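Local coordinates for protein tyrosyl-tRNA synthetase (PDB 2CYA) that probably catalyses the two-step attachment of tyrosine to its cognate tRNA, first activating the amino acid with ATP to form Tyr-AMP, at residues L277-F285 against Y306-R314. Numbering follows the deposited sequence.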
ATOM      1  N   LEU A 277      18.498 -12.892 -34.323  1.00 37.14           N
ATOM      2  CA  LEU A 277      19.063 -14.130 -33.807  1.00 38.47           C
ATOM      3  C   LEU A 277      18.325 -14.553 -32.524  1.00 36.20           C
ATOM      4  O   LEU A 277      18.068 -15.734 -32.318  1.00 37.08           O
ATOM      5  CB  LEU A 277      20.567 -13.961 -33.537  1.00 40.23           C
ATOM      6  CG  LEU A 277      21.478 -14.140 -34.753  1.00 42.75           C
ATOM      7  CD1 LEU A 277      22.944 -14.075 -34.331  1.00 44.38           C
ATOM      8  CD2 LEU A 277      21.195 -15.501 -35.387  1.00 45.30           C
ATOM      9  N   GLU A 278      17.982 -13.591 -31.674  1.00 33.79           N
ATOM     10  CA  GLU A 278      17.258 -13.891 -30.440  1.00 34.96           C
ATOM     11  C   GLU A 278      15.932 -14.562 -30.783  1.00 33.61           C
ATOM     12  O   GLU A 278      15.537 -15.525 -30.138  1.00 33.78           O
ATOM     13  CB  GLU A 278      16.970 -12.613 -29.647  1.00 36.58           C
ATOM     14  CG  GLU A 278      18.216 -11.870 -29.197  1.00 39.89           C
ATOM     15  CD  GLU A 278      17.893 -10.592 -28.442  1.00 40.63           C
ATOM     16  OE1 GLU A 278      16.890  -9.921 -28.772  1.00 40.52           O
ATOM     17  OE2 GLU A 278      18.657 -10.251 -27.521  1.00 44.50           O
ATOM     18  N   ILE A 279      15.238 -14.044 -31.793  1.00 31.31           N
ATOM     19  CA  ILE A 279      13.969 -14.640 -32.194  1.00 29.21           C
ATOM     20  C   ILE A 279      14.213 -16.088 -32.626  1.00 29.12           C
ATOM     21  O   ILE A 279      13.469 -17.000 -32.243  1.00 28.54           O
ATOM     22  CB  ILE A 279      13.338 -13.859 -33.353  1.00 26.71           C
ATOM     23  CG1 ILE A 279      12.835 -12.509 -32.836  1.00 26.26           C
ATOM     24  CG2 ILE A 279      12.253 -14.708 -34.039  1.00 27.23           C
ATOM     25  CD1 ILE A 279      12.362 -11.567 -33.903  1.00 27.20           C
ATOM     26  N   ALA A 280      15.264 -16.305 -33.407  1.00 28.40           N
ATOM     27  CA  ALA A 280      15.572 -17.658 -33.877  1.00 30.50           C
ATOM     28  C   ALA A 280      15.854 -18.573 -32.700  1.00 30.42           C
ATOM     29  O   ALA A 280      15.325 -19.680 -32.607  1.00 32.28           O
ATOM     30  CB  ALA A 280      16.781 -17.639 -34.808  1.00 31.06           C
ATOM     31  N   ARG A 281      16.686 -18.100 -31.786  1.00 30.93           N
ATOM     32  CA  ARG A 281      17.045 -18.895 -30.629  1.00 32.59           C
ATOM     33  C   ARG A 281      15.929 -19.125 -29.595  1.00 31.97           C
ATOM     34  O   ARG A 281      15.667 -20.261 -29.192  1.00 30.54           O
ATOM     35  CB  ARG A 281      18.241 -18.265 -29.914  1.00 31.96           C
ATOM     36  CG  ARG A 281      18.687 -19.088 -28.708  1.00 36.13           C
ATOM     37  CD  ARG A 281      19.775 -18.405 -27.894  1.00 36.63           C
ATOM     38  NE  ARG A 281      20.116 -19.192 -26.715  1.00 39.04           N
ATOM     39  CZ  ARG A 281      20.970 -18.806 -25.772  1.00 42.04           C
ATOM     40  NH1 ARG A 281      21.580 -17.631 -25.867  1.00 42.03           N
ATOM     41  NH2 ARG A 281      21.203 -19.590 -24.726  1.00 42.30           N
ATOM     42  N   TYR A 282      15.279 -18.050 -29.170  1.00 29.86           N
ATOM     43  CA  TYR A 282      14.269 -18.147 -28.126  1.00 30.62           C
ATOM     44  C   TYR A 282      12.853 -18.519 -28.526  1.00 31.50           C
ATOM     45  O   TYR A 282      12.087 -19.009 -27.702  1.00 32.52           O
ATOM     46  CB  TYR A 282      14.252 -16.847 -27.327  1.00 29.57           C
ATOM     47  CG  TYR A 282      15.579 -16.558 -26.653  1.00 33.24           C
ATOM     48  CD1 TYR A 282      16.244 -17.558 -25.943  1.00 33.75           C
ATOM     49  CD2 TYR A 282      16.177 -15.295 -26.736  1.00 31.11           C
ATOM     50  CE1 TYR A 282      17.469 -17.313 -25.331  1.00 36.10           C
ATOM     51  CE2 TYR A 282      17.405 -15.046 -26.133  1.00 33.12           C
ATOM     52  CZ  TYR A 282      18.040 -16.065 -25.426  1.00 34.18           C
ATOM     53  OH  TYR A 282      19.222 -15.830 -24.756  1.00 39.76           O
ATOM     54  N   ILE A 283      12.503 -18.285 -29.781  1.00 29.69           N
ATOM     55  CA  ILE A 283      11.181 -18.599 -30.253  1.00 29.41           C
ATOM     56  C   ILE A 283      11.143 -19.736 -31.289  1.00 30.37           C
ATOM     57  O   ILE A 283      10.453 -20.735 -31.088  1.00 29.82           O
ATOM     58  CB  ILE A 283      10.520 -17.343 -30.834  1.00 29.69           C
ATOM     59  CG1 ILE A 283      10.363 -16.288 -29.738  1.00 31.56           C
ATOM     60  CG2 ILE A 283       9.175 -17.698 -31.424  1.00 30.31           C
ATOM     61  CD1 ILE A 283       9.797 -14.983 -30.230  1.00 35.07           C
ATOM     62  N   LEU A 284      11.893 -19.613 -32.383  1.00 31.30           N
ATOM     63  CA  LEU A 284      11.841 -20.656 -33.410  1.00 32.71           C
ATOM     64  C   LEU A 284      12.436 -21.981 -32.950  1.00 33.75           C
ATOM     65  O   LEU A 284      11.782 -23.015 -33.065  1.00 34.13           O
ATOM     66  CB  LEU A 284      12.500 -20.177 -34.709  1.00 33.61           C
ATOM     67  CG  LEU A 284      11.919 -18.906 -35.361  1.00 35.58           C
ATOM     68  CD1 LEU A 284      12.726 -18.586 -36.623  1.00 36.32           C
ATOM     69  CD2 LEU A 284      10.426 -19.086 -35.715  1.00 34.29           C
ATOM     70  N   PHE A 285      13.647 -21.971 -32.404  1.00 36.50           N
ATOM     71  CA  PHE A 285      14.245 -23.224 -31.937  1.00 39.25           C
ATOM     72  C   PHE A 285      13.749 -23.675 -30.555  1.00 43.20           C
ATOM     73  O   PHE A 285      14.220 -24.673 -30.004  1.00 41.39           O
ATOM     74  CB  PHE A 285      15.771 -23.127 -31.934  1.00 39.81           C
ATOM     75  CG  PHE A 285      16.388 -23.334 -33.293  1.00 41.29           C
ATOM     76  CD1 PHE A 285      16.669 -22.252 -34.122  1.00 42.13           C
ATOM     77  CD2 PHE A 285      16.655 -24.615 -33.754  1.00 40.44           C
ATOM     78  CE1 PHE A 285      17.213 -22.449 -35.391  1.00 42.72           C
ATOM     79  CE2 PHE A 285      17.192 -24.820 -35.015  1.00 41.65           C
ATOM     80  CZ  PHE A 285      17.473 -23.735 -35.834  1.00 41.65           C
ATOM     81  N   TYR A 306      19.472 -25.807 -40.816  1.00 64.04           N
ATOM     82  CA  TYR A 306      19.938 -25.882 -39.437  1.00 61.47           C
ATOM     83  C   TYR A 306      19.046 -26.659 -38.490  1.00 58.73           C
ATOM     84  O   TYR A 306      17.849 -26.400 -38.381  1.00 59.20           O
ATOM     85  CB  TYR A 306      20.168 -24.484 -38.888  1.00 61.89           C
ATOM     86  CG  TYR A 306      21.180 -23.718 -39.688  1.00 62.13           C
ATOM     87  CD1 TYR A 306      20.801 -23.004 -40.823  1.00 62.90           C
ATOM     88  CD2 TYR A 306      22.521 -23.708 -39.314  1.00 63.08           C
ATOM     89  CE1 TYR A 306      21.735 -22.291 -41.564  1.00 63.42           C
ATOM     90  CE2 TYR A 306      23.463 -23.001 -40.048  1.00 63.79           C
ATOM     91  CZ  TYR A 306      23.063 -22.292 -41.170  1.00 64.08           C
ATOM     92  OH  TYR A 306      23.988 -21.572 -41.887  1.00 66.12           O
ATOM     93  N   THR A 307      19.657 -27.609 -37.793  1.00 55.83           N
ATOM     94  CA  THR A 307      18.937 -28.457 -36.863  1.00 53.55           C
ATOM     95  C   THR A 307      19.136 -28.017 -35.421  1.00 52.03           C
ATOM     96  O   THR A 307      18.549 -28.588 -34.508  1.00 51.57           O
ATOM     97  CB  THR A 307      19.374 -29.932 -37.017  1.00 53.94           C
ATOM     98  OG1 THR A 307      20.774 -30.056 -36.731  1.00 52.73           O
ATOM     99  CG2 THR A 307      19.116 -30.407 -38.427  1.00 53.31           C
ATOM    100  N   SER A 308      19.970 -27.005 -35.220  1.00 50.79           N
ATOM    101  CA  SER A 308      20.223 -26.487 -33.882  1.00 50.83           C
ATOM    102  C   SER A 308      20.492 -25.000 -34.013  1.00 50.48           C
ATOM    103  O   SER A 308      20.862 -24.529 -35.089  1.00 50.76           O
ATOM    104  CB  SER A 308      21.444 -27.162 -33.246  1.00 52.04           C
ATOM    105  OG  SER A 308      22.649 -26.477 -33.575  1.00 52.04           O
ATOM    106  N   TYR A 309      20.305 -24.261 -32.927  1.00 49.26           N
ATOM    107  CA  TYR A 309      20.542 -22.834 -32.966  1.00 49.39           C
ATOM    108  C   TYR A 309      22.029 -22.548 -32.988  1.00 52.19           C
ATOM    109  O   TYR A 309      22.484 -21.660 -33.710  1.00 52.66           O
ATOM    110  CB  TYR A 309      19.946 -22.126 -31.757  1.00 43.03           C
ATOM    111  CG  TYR A 309      20.412 -20.692 -31.672  1.00 40.50           C
ATOM    112  CD1 TYR A 309      19.896 -19.725 -32.527  1.00 38.27           C
ATOM    113  CD2 TYR A 309      21.439 -20.320 -30.807  1.00 40.27           C
ATOM    114  CE1 TYR A 309      20.388 -18.430 -32.530  1.00 37.87           C
ATOM    115  CE2 TYR A 309      21.950 -19.020 -30.807  1.00 38.97           C
ATOM    116  CZ  TYR A 309      21.416 -18.086 -31.675  1.00 39.09           C
ATOM    117  OH  TYR A 309      21.915 -16.806 -31.700  1.00 39.08           O
ATOM    118  N   GLU A 310      22.782 -23.286 -32.177  1.00 55.93           N
ATOM    119  CA  GLU A 310      24.224 -23.083 -32.098  1.00 59.60           C
ATOM    120  C   GLU A 310      24.868 -23.228 -33.473  1.00 60.34           C
ATOM    121  O   GLU A 310      25.791 -22.487 -33.809  1.00 60.97           O
ATOM    122  CB  GLU A 310      24.853 -24.065 -31.107  1.00 62.23           C
ATOM    123  CG  GLU A 310      26.270 -23.674 -30.694  1.00 67.59           C
ATOM    124  CD  GLU A 310      26.370 -22.220 -30.214  1.00 70.84           C
ATOM    125  OE1 GLU A 310      25.669 -21.861 -29.238  1.00 73.13           O
ATOM    126  OE2 GLU A 310      27.149 -21.436 -30.813  1.00 70.40           O
ATOM    127  N   GLU A 311      24.381 -24.177 -34.266  1.00 61.39           N
ATOM    128  CA  GLU A 311      24.912 -24.370 -35.611  1.00 63.12           C
ATOM    129  C   GLU A 311      24.744 -23.056 -36.363  1.00 62.91           C
ATOM    130  O   GLU A 311      25.708 -22.494 -36.883  1.00 63.57           O
ATOM    131  CB  GLU A 311      24.140 -25.464 -36.346  1.00 65.04           C
ATOM    132  CG  GLU A 311      24.477 -26.879 -35.928  1.00 68.32           C
ATOM    133  CD  GLU A 311      23.546 -27.893 -36.571  1.00 70.35           C
ATOM    134  OE1 GLU A 311      23.383 -27.852 -37.814  1.00 70.75           O
ATOM    135  OE2 GLU A 311      22.979 -28.727 -35.829  1.00 70.75           O
ATOM    136  N   LEU A 312      23.502 -22.578 -36.407  1.00 62.09           N
ATOM    137  CA  LEU A 312      23.165 -21.334 -37.080  1.00 60.75           C
ATOM    138  C   LEU A 312      24.061 -20.189 -36.624  1.00 61.49           C
ATOM    139  O   LEU A 312      24.544 -19.415 -37.449  1.00 61.14           O
ATOM    140  CB  LEU A 312      21.694 -20.980 -36.814  1.00 58.83           C
ATOM    141  CG  LEU A 312      21.093 -19.700 -37.411  1.00 57.14           C
ATOM    142  CD1 LEU A 312      19.598 -19.672 -37.148  1.00 55.21           C
ATOM    143  CD2 LEU A 312      21.746 -18.472 -36.808  1.00 55.61           C
ATOM    144  N   GLU A 313      24.280 -20.075 -35.314  1.00 62.02           N
ATOM    145  CA  GLU A 313      25.105 -18.990 -34.788  1.00 62.80           C
ATOM    146  C   GLU A 313      26.556 -19.057 -35.245  1.00 64.64           C
ATOM    147  O   GLU A 313      27.171 -18.028 -35.524  1.00 63.95           O
ATOM    148  CB  GLU A 313      25.063 -18.947 -33.262  1.00 59.82           C
ATOM    149  CG  GLU A 313      24.973 -17.526 -32.766  1.00 58.83           C
ATOM    150  CD  GLU A 313      25.396 -17.361 -31.335  1.00 58.90           C
ATOM    151  OE1 GLU A 313      26.613 -17.444 -31.070  1.00 59.35           O
ATOM    152  OE2 GLU A 313      24.515 -17.144 -30.477  1.00 58.20           O
ATOM    153  N   ARG A 314      27.108 -20.265 -35.298  1.00 67.18           N
ATOM    154  CA  ARG A 314      28.486 -20.436 -35.750  1.00 69.03           C
ATOM    155  C   ARG A 314      28.544 -19.964 -37.200  1.00 68.58           C
ATOM    156  O   ARG A 314      29.274 -19.026 -37.527  1.00 69.56           O
ATOM    157  CB  ARG A 314      28.902 -21.904 -35.639  1.00 70.59           C
ATOM    158  CG  ARG A 314      28.914 -22.411 -34.208  1.00 72.94           C
ATOM    159  CD  ARG A 314      29.377 -23.854 -34.128  1.00 76.48           C
ATOM    160  NE  ARG A 314      29.387 -24.342 -32.752  1.00 78.74           N
ATOM    161  CZ  ARG A 314      29.802 -25.552 -32.386  1.00 80.68           C
ATOM    162  NH1 ARG A 314      30.247 -26.411 -33.297  1.00 80.96           N
ATOM    163  NH2 ARG A 314      29.779 -25.903 -31.104  1.00 81.38           N
TER
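Tyr309 packs against Leu277, Ala280, Arg281 and Phe285, and Leu312 against all of these but Arg281, in an antiparallel helix-helix contact, axes 10.2 Å apart at 170°, in the helical region that follows the KMSKS motif of this class I synthetase. No hydrogen bond crosses it. Tyr309 lies between the helices, its CG anti to the backbone N (chi1 169°), which brings one ring face onto the aliphatic stem of Arg281; CB of Arg281 sits 3.4 Å from the centroid of the Tyr309 ring, a CH-pi contact. A long flexible arginine suits this partly exposed edge, since its methylenes cover the ring while the guanidinium runs on past it. Tyr309 OH rests 3.6 Å from Leu277 CB and donates to the anti lone pair of Glu313 OE2, one turn on, which helps hold the phenol in place. Without the phenol, as with an alanine here, the Arg281 stem would probably lose its flat partner, Leu277 a neighbour and Glu313 OE2 its donor. Deeper, Ala280 CB lies 4.2 Å from Leu312 CD1, the small methyl letting the leucine come in. Past the helix end, the Phe285 ring lies with one face against the backbone that starts helix 309-317, its CE2 3.5 Å from Ser308 C.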